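Local coordinates for ethanolamine utilization protein EutJ (Carboxydothermus hydrogenoformans Z-2901, PDB 3H1Q) that binds ATP and probably works as a member of the actin-like ATPase clan in ethanolamine utilization, at residues 21-25 against 50-54; 73-78 against 114-120. One frame throughout, in Å; residues are numbered along the deposited sequence.

Contact 1: residues 21-25 against 50-54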
loop_
_atom_site.group_PDB
_atom_site.type_symbol
_atom_site.label_atom_id
_atom_site.label_comp_id
_atom_site.label_asym_id
_atom_site.label_seq_id
_atom_site.Cartn_x
_atom_site.Cartn_y
_atom_site.Cartn_z
ATOM N N ILE A 21 -12.238 -11.622 10.539
ATOM C CA ILE A 21 -12.131 -12.134 11.890
ATOM C C ILE A 21 -10.979 -11.404 12.511
ATOM O O ILE A 21 -10.258 -10.696 11.807
ATOM C CB ILE A 21 -11.874 -13.678 11.967
ATOM C CG1 ILE A 21 -10.387 -13.999 11.669
ATOM C CG2 ILE A 21 -12.952 -14.483 11.184
ATOM C CD1 ILE A 21 -10.080 -15.268 10.864
ATOM N N VAL A 22 -10.805 -11.588 13.816
ATOM C CA VAL A 22 -9.710 -10.986 14.577
ATOM C C VAL A 22 -8.757 -12.001 15.235
ATOM O O VAL A 22 -9.080 -13.184 15.365
ATOM C CB VAL A 22 -10.245 -10.089 15.685
ATOM C CG1 VAL A 22 -11.024 -8.953 15.084
ATOM C CG2 VAL A 22 -11.099 -10.880 16.613
ATOM N N ASN A 23 -7.601 -11.501 15.661
ATOM C CA ASN A 23 -6.572 -12.277 16.300
ATOM C C ASN A 23 -6.602 -11.877 17.750
ATOM O O ASN A 23 -6.063 -10.854 18.100
ATOM C CB ASN A 23 -5.208 -11.930 15.671
ATOM C CG ASN A 23 -4.031 -12.762 16.213
ATOM O OD1 ASN A 23 -4.164 -13.563 17.133
ATOM N ND2 ASN A 23 -2.864 -12.547 15.627
ATOM N N PRO A 24 -7.191 -12.716 18.602
ATOM C CA PRO A 24 -7.487 -12.351 19.976
ATOM C C PRO A 24 -6.254 -12.130 20.850
ATOM O O PRO A 24 -6.080 -12.765 21.865
ATOM C CB PRO A 24 -8.337 -13.525 20.472
ATOM C CG PRO A 24 -7.887 -14.651 19.690
ATOM C CD PRO A 24 -7.447 -14.144 18.353
ATOM N N LEU A 25 -5.416 -11.191 20.466
ATOM C CA LEU A 25 -4.305 -10.786 21.324
ATOM C C LEU A 25 -4.750 -9.714 22.345
ATOM O O LEU A 25 -5.622 -8.875 22.059
ATOM C CB LEU A 25 -3.112 -10.333 20.477
ATOM C CG LEU A 25 -2.659 -11.474 19.556
ATOM C CD1 LEU A 25 -1.799 -11.046 18.368
ATOM C CD2 LEU A 25 -1.926 -12.481 20.386
ATOM N N ILE A 50 2.173 -7.671 15.662
ATOM C CA ILE A 50 1.417 -8.768 15.110
ATOM C C ILE A 50 -0.017 -8.295 14.854
ATOM O O ILE A 50 -0.625 -7.712 15.748
ATOM C CB ILE A 50 1.409 -9.978 16.002
ATOM C CG1 ILE A 50 2.828 -10.447 16.253
ATOM C CG2 ILE A 50 0.653 -11.092 15.310
ATOM C CD1 ILE A 50 2.868 -11.774 16.983
ATOM N N PRO A 51 -0.534 -8.526 13.628
ATOM C CA PRO A 51 -1.884 -8.186 13.202
ATOM C C PRO A 51 -2.958 -8.747 14.104
ATOM O O PRO A 51 -2.924 -9.910 14.451
ATOM C CB PRO A 51 -1.987 -8.820 11.816
ATOM C CG PRO A 51 -0.620 -8.824 11.326
ATOM C CD PRO A 51 0.247 -9.081 12.517
ATOM N N VAL A 52 -3.888 -7.869 14.486
ATOM C CA VAL A 52 -5.048 -8.168 15.343
ATOM C C VAL A 52 -6.364 -8.034 14.556
ATOM O O VAL A 52 -7.277 -8.837 14.736
ATOM C CB VAL A 52 -5.082 -7.239 16.547
ATOM C CG1 VAL A 52 -6.389 -7.365 17.256
ATOM C CG2 VAL A 52 -3.961 -7.582 17.474
ATOM N N ALA A 53 -6.438 -7.046 13.662
ATOM C CA ALA A 53 -7.655 -6.764 12.897
ATOM C C ALA A 53 -7.365 -5.887 11.705
ATOM O O ALA A 53 -6.365 -5.157 11.708
ATOM C CB ALA A 53 -8.678 -6.052 13.796
ATOM N N GLY A 54 -8.260 -5.918 10.716
ATOM C CA GLY A 54 -8.174 -4.989 9.604
ATOM C C GLY A 54 -9.369 -4.960 8.681
ATOM O O GLY A 54 -10.108 -5.933 8.567
HETATM O O HOH W 1 -10.192 -7.896 11.186
#
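The carboxamide of N23 and the peptide carbonyl of P51 meet almost end-on: ND2 lies nearly along the C=O axis (173°), 2.9 Å from P51 O. The acceptor is tilted out of the amide plane, and the bond is somewhat bent at its hydrogen. On that same side of the amide plane, L25 CD1 is set over the flat group, 3.5 Å from N23 CG. Beyond the nitrogen comes I50 CG2, 3.8 Å from N23 ND2; L25 CD1 also touches this methyl, the leucine and isoleucine side chains crossing at about a right angle. In N23, CG lies anti to the backbone N (chi1 -176°), which carries the carboxamide across to P51 while leaving the backbone N-H for the next carbonyl. N23 N donates to V52 O at 2.8 Å, a straighter bond at 162°, so one asparagine grips two successive carbonyls, P51 O and V52 O. Apolar contacts lie to both ends of this grip: V22 CG1 rests on A53 CB at 3.9 Å, and V52 CG2 reaches the CB of L25. An inverse gamma turn centred on P24 bends the chain between N23 and L25. At the far end a water bridges the segments, donating to I21 O and accepting from G54 N. The loop 21-25 thus runs beside strand 51-58, an outermost strand of the five-stranded sheet, whose other flank pairs with strand 39-45; there V52 and A53 both face V44 in a classic beta bulge. Helix 3-18 packs on P51 and N23 through L16 and L12, while helix 70-87 reaches V22 and A53 with L87 and V84.

Contact 2: residues 73-78 against 114-120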
loop_
_atom_site.group_PDB
_atom_site.type_symbol
_atom_site.label_atom_id
_atom_site.label_comp_id
_atom_site.label_asym_id
_atom_site.label_seq_id
_atom_site.Cartn_x
_atom_site.Cartn_y
_atom_site.Cartn_z
ATOM N N ALA A 73 -13.984 10.216 2.585
ATOM C CA ALA A 73 -12.943 9.642 3.413
ATOM C C ALA A 73 -13.491 9.248 4.779
ATOM O O ALA A 73 -13.481 8.044 5.141
ATOM C CB ALA A 73 -11.775 10.579 3.561
ATOM N N ILE A 74 -14.003 10.253 5.513
ATOM C CA ILE A 74 -14.429 10.116 6.908
ATOM C C ILE A 74 -15.508 9.066 7.046
ATOM O O ILE A 74 -15.434 8.187 7.927
ATOM C CB ILE A 74 -14.857 11.463 7.463
ATOM C CG1 ILE A 74 -13.624 12.360 7.606
ATOM C CG2 ILE A 74 -15.575 11.320 8.803
ATOM C CD1 ILE A 74 -13.929 13.764 8.043
ATOM N N GLN A 75 -16.484 9.122 6.144
ATOM C CA GLN A 75 -17.449 8.032 6.028
ATOM C C GLN A 75 -16.788 6.648 5.990
ATOM O O GLN A 75 -17.196 5.752 6.762
ATOM C CB GLN A 75 -18.301 8.195 4.784
ATOM C CG GLN A 75 -19.685 8.745 5.024
ATOM C CD GLN A 75 -19.998 9.888 4.059
ATOM O OE1 GLN A 75 -19.273 10.889 4.019
ATOM N NE2 GLN A 75 -21.064 9.738 3.265
ATOM N N ILE A 76 -15.796 6.477 5.090
ATOM C CA ILE A 76 -15.057 5.203 4.927
ATOM C C ILE A 76 -14.292 4.866 6.208
ATOM O O ILE A 76 -14.532 3.814 6.812
ATOM C CB ILE A 76 -14.088 5.174 3.684
ATOM C CG1 ILE A 76 -14.826 5.421 2.351
ATOM C CG2 ILE A 76 -13.288 3.854 3.634
ATOM C CD1 ILE A 76 -15.919 4.408 2.030
ATOM N N VAL A 77 -13.400 5.742 6.653
ATOM C CA VAL A 77 -12.722 5.446 7.909
ATOM C C VAL A 77 -13.731 5.119 9.007
ATOM O O VAL A 77 -13.591 4.125 9.719
ATOM C CB VAL A 77 -11.859 6.575 8.364
ATOM C CG1 VAL A 77 -11.251 6.262 9.727
ATOM C CG2 VAL A 77 -10.807 6.826 7.317
ATOM N N ARG A 78 -14.774 5.939 9.131
ATOM C CA ARG A 78 -15.795 5.642 10.121
ATOM C C ARG A 78 -16.350 4.243 9.945
ATOM O O ARG A 78 -16.406 3.494 10.914
ATOM C CB ARG A 78 -16.871 6.708 10.160
ATOM C CG ARG A 78 -16.404 7.840 11.016
ATOM C CD ARG A 78 -17.380 8.977 11.083
ATOM N NE ARG A 78 -18.694 8.558 11.563
ATOM C CZ ARG A 78 -19.115 8.674 12.814
ATOM N NH1 ARG A 78 -18.317 9.194 13.749
ATOM N NH2 ARG A 78 -20.338 8.252 13.129
ATOM N N VAL A 114 -8.975 13.524 8.577
ATOM C CA VAL A 114 -9.914 12.414 8.355
ATOM C C VAL A 114 -9.883 11.503 9.597
ATOM O O VAL A 114 -10.926 11.074 10.070
ATOM C CB VAL A 114 -9.703 11.603 7.024
ATOM C CG1 VAL A 114 -10.793 10.545 6.840
ATOM C CG2 VAL A 114 -9.752 12.492 5.812
ATOM N N VAL A 115 -8.696 11.264 10.154
ATOM C CA VAL A 115 -8.523 10.277 11.232
ATOM C C VAL A 115 -9.207 10.773 12.501
ATOM O O VAL A 115 -10.001 10.062 13.118
ATOM C CB VAL A 115 -7.020 9.957 11.458
ATOM N N ALA A 116 -8.908 12.023 12.839
ATOM C CA ALA A 116 -9.573 12.797 13.905
ATOM C C ALA A 116 -11.067 12.847 13.644
ATOM O O ALA A 116 -11.853 12.483 14.506
ATOM C CB ALA A 116 -8.999 14.186 13.992
ATOM N N GLY A 117 -11.457 13.243 12.439
ATOM C CA GLY A 117 -12.854 13.231 12.041
ATOM C C GLY A 117 -13.568 11.895 12.107
ATOM O O GLY A 117 -14.784 11.862 12.095
ATOM N N ALA A 118 -12.847 10.773 12.140
ATOM C CA ALA A 118 -13.529 9.472 12.295
ATOM C C ALA A 118 -13.565 9.042 13.771
ATOM O O ALA A 118 -14.170 8.032 14.140
ATOM C CB ALA A 118 -12.931 8.416 11.406
ATOM N N GLY A 119 -12.929 9.850 14.610
ATOM C CA GLY A 119 -13.031 9.683 16.020
ATOM C C GLY A 119 -11.810 9.034 16.584
ATOM O O GLY A 119 -11.895 8.330 17.600
ATOM N N LEU A 120 -10.674 9.287 15.940
ATOM C CA LEU A 120 -9.410 8.720 16.355
ATOM C C LEU A 120 -8.444 9.845 16.675
ATOM O O LEU A 120 -8.152 10.664 15.807
ATOM C CB LEU A 120 -8.864 7.820 15.242
ATOM C CG LEU A 120 -9.697 6.550 15.018
ATOM C CD1 LEU A 120 -9.409 5.851 13.702
ATOM C CD2 LEU A 120 -9.492 5.599 16.183
#
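A Schellman motif closes helix 110-117 where it packs against helix 70-87, a helix-helix contact in the lobe built on the five-stranded sheet of this actin-like fold. G119 takes a positive phi (103°), at which a side chain would jam against the preceding carbonyl oxygen. L120 N and G119 N return to V115 O and A116 O, and the turn points A118 CB at the neighbouring helix. V114 carries much of the contact: its CG1, placed opposite its backbone nitrogen (chi1 -176°), meets A73 CB, I74 CG1 and V77 CG2, the last at 3.7 Å. One turn on, A118 CB meets V77 CG1 and the aliphatic part of R78, with R78 CG 3.5 Å away. I74 lies along the last turn, from V114 to G117, with CG1 against V114 CG1, CG2 3.4 Å from G117 O, and CD1 alongside G117 CA, where glycine leaves room for it. An alanine in place of I74 would remove CG1, CG2 and CD1, and would probably open a gap beside V114 and thin the cover over the G117 carbonyl. V115 points away to T97 of strand 94-98, while L120 touches both A95 and K81 of helix 70-87. V115 O takes two backbone bonds from opposite faces of its plane: from A118 N at 3.1 Å and from L120 N at 3.0 Å.

How the contacts relate
Helix 70-87 is the element common to both contacts. Its 73-78 part forms one side of contact 2, while V84 and L87, further along, touch A53 and V22 of contact 1. The centres lie about 21 Å apart and the nearest atoms about 10 Å, so the two sites do not touch. Both segments of contact 1 precede those of contact 2 along the chain. Contact 1 lies at the outer strand 51-58 of the five-stranded sheet, contact 2 beside strand 94-98, towards the opposite border. Neither adjoins the residues that bind ATP; in contact 2 the V77 side chain is about 12 Å from the bound ATP.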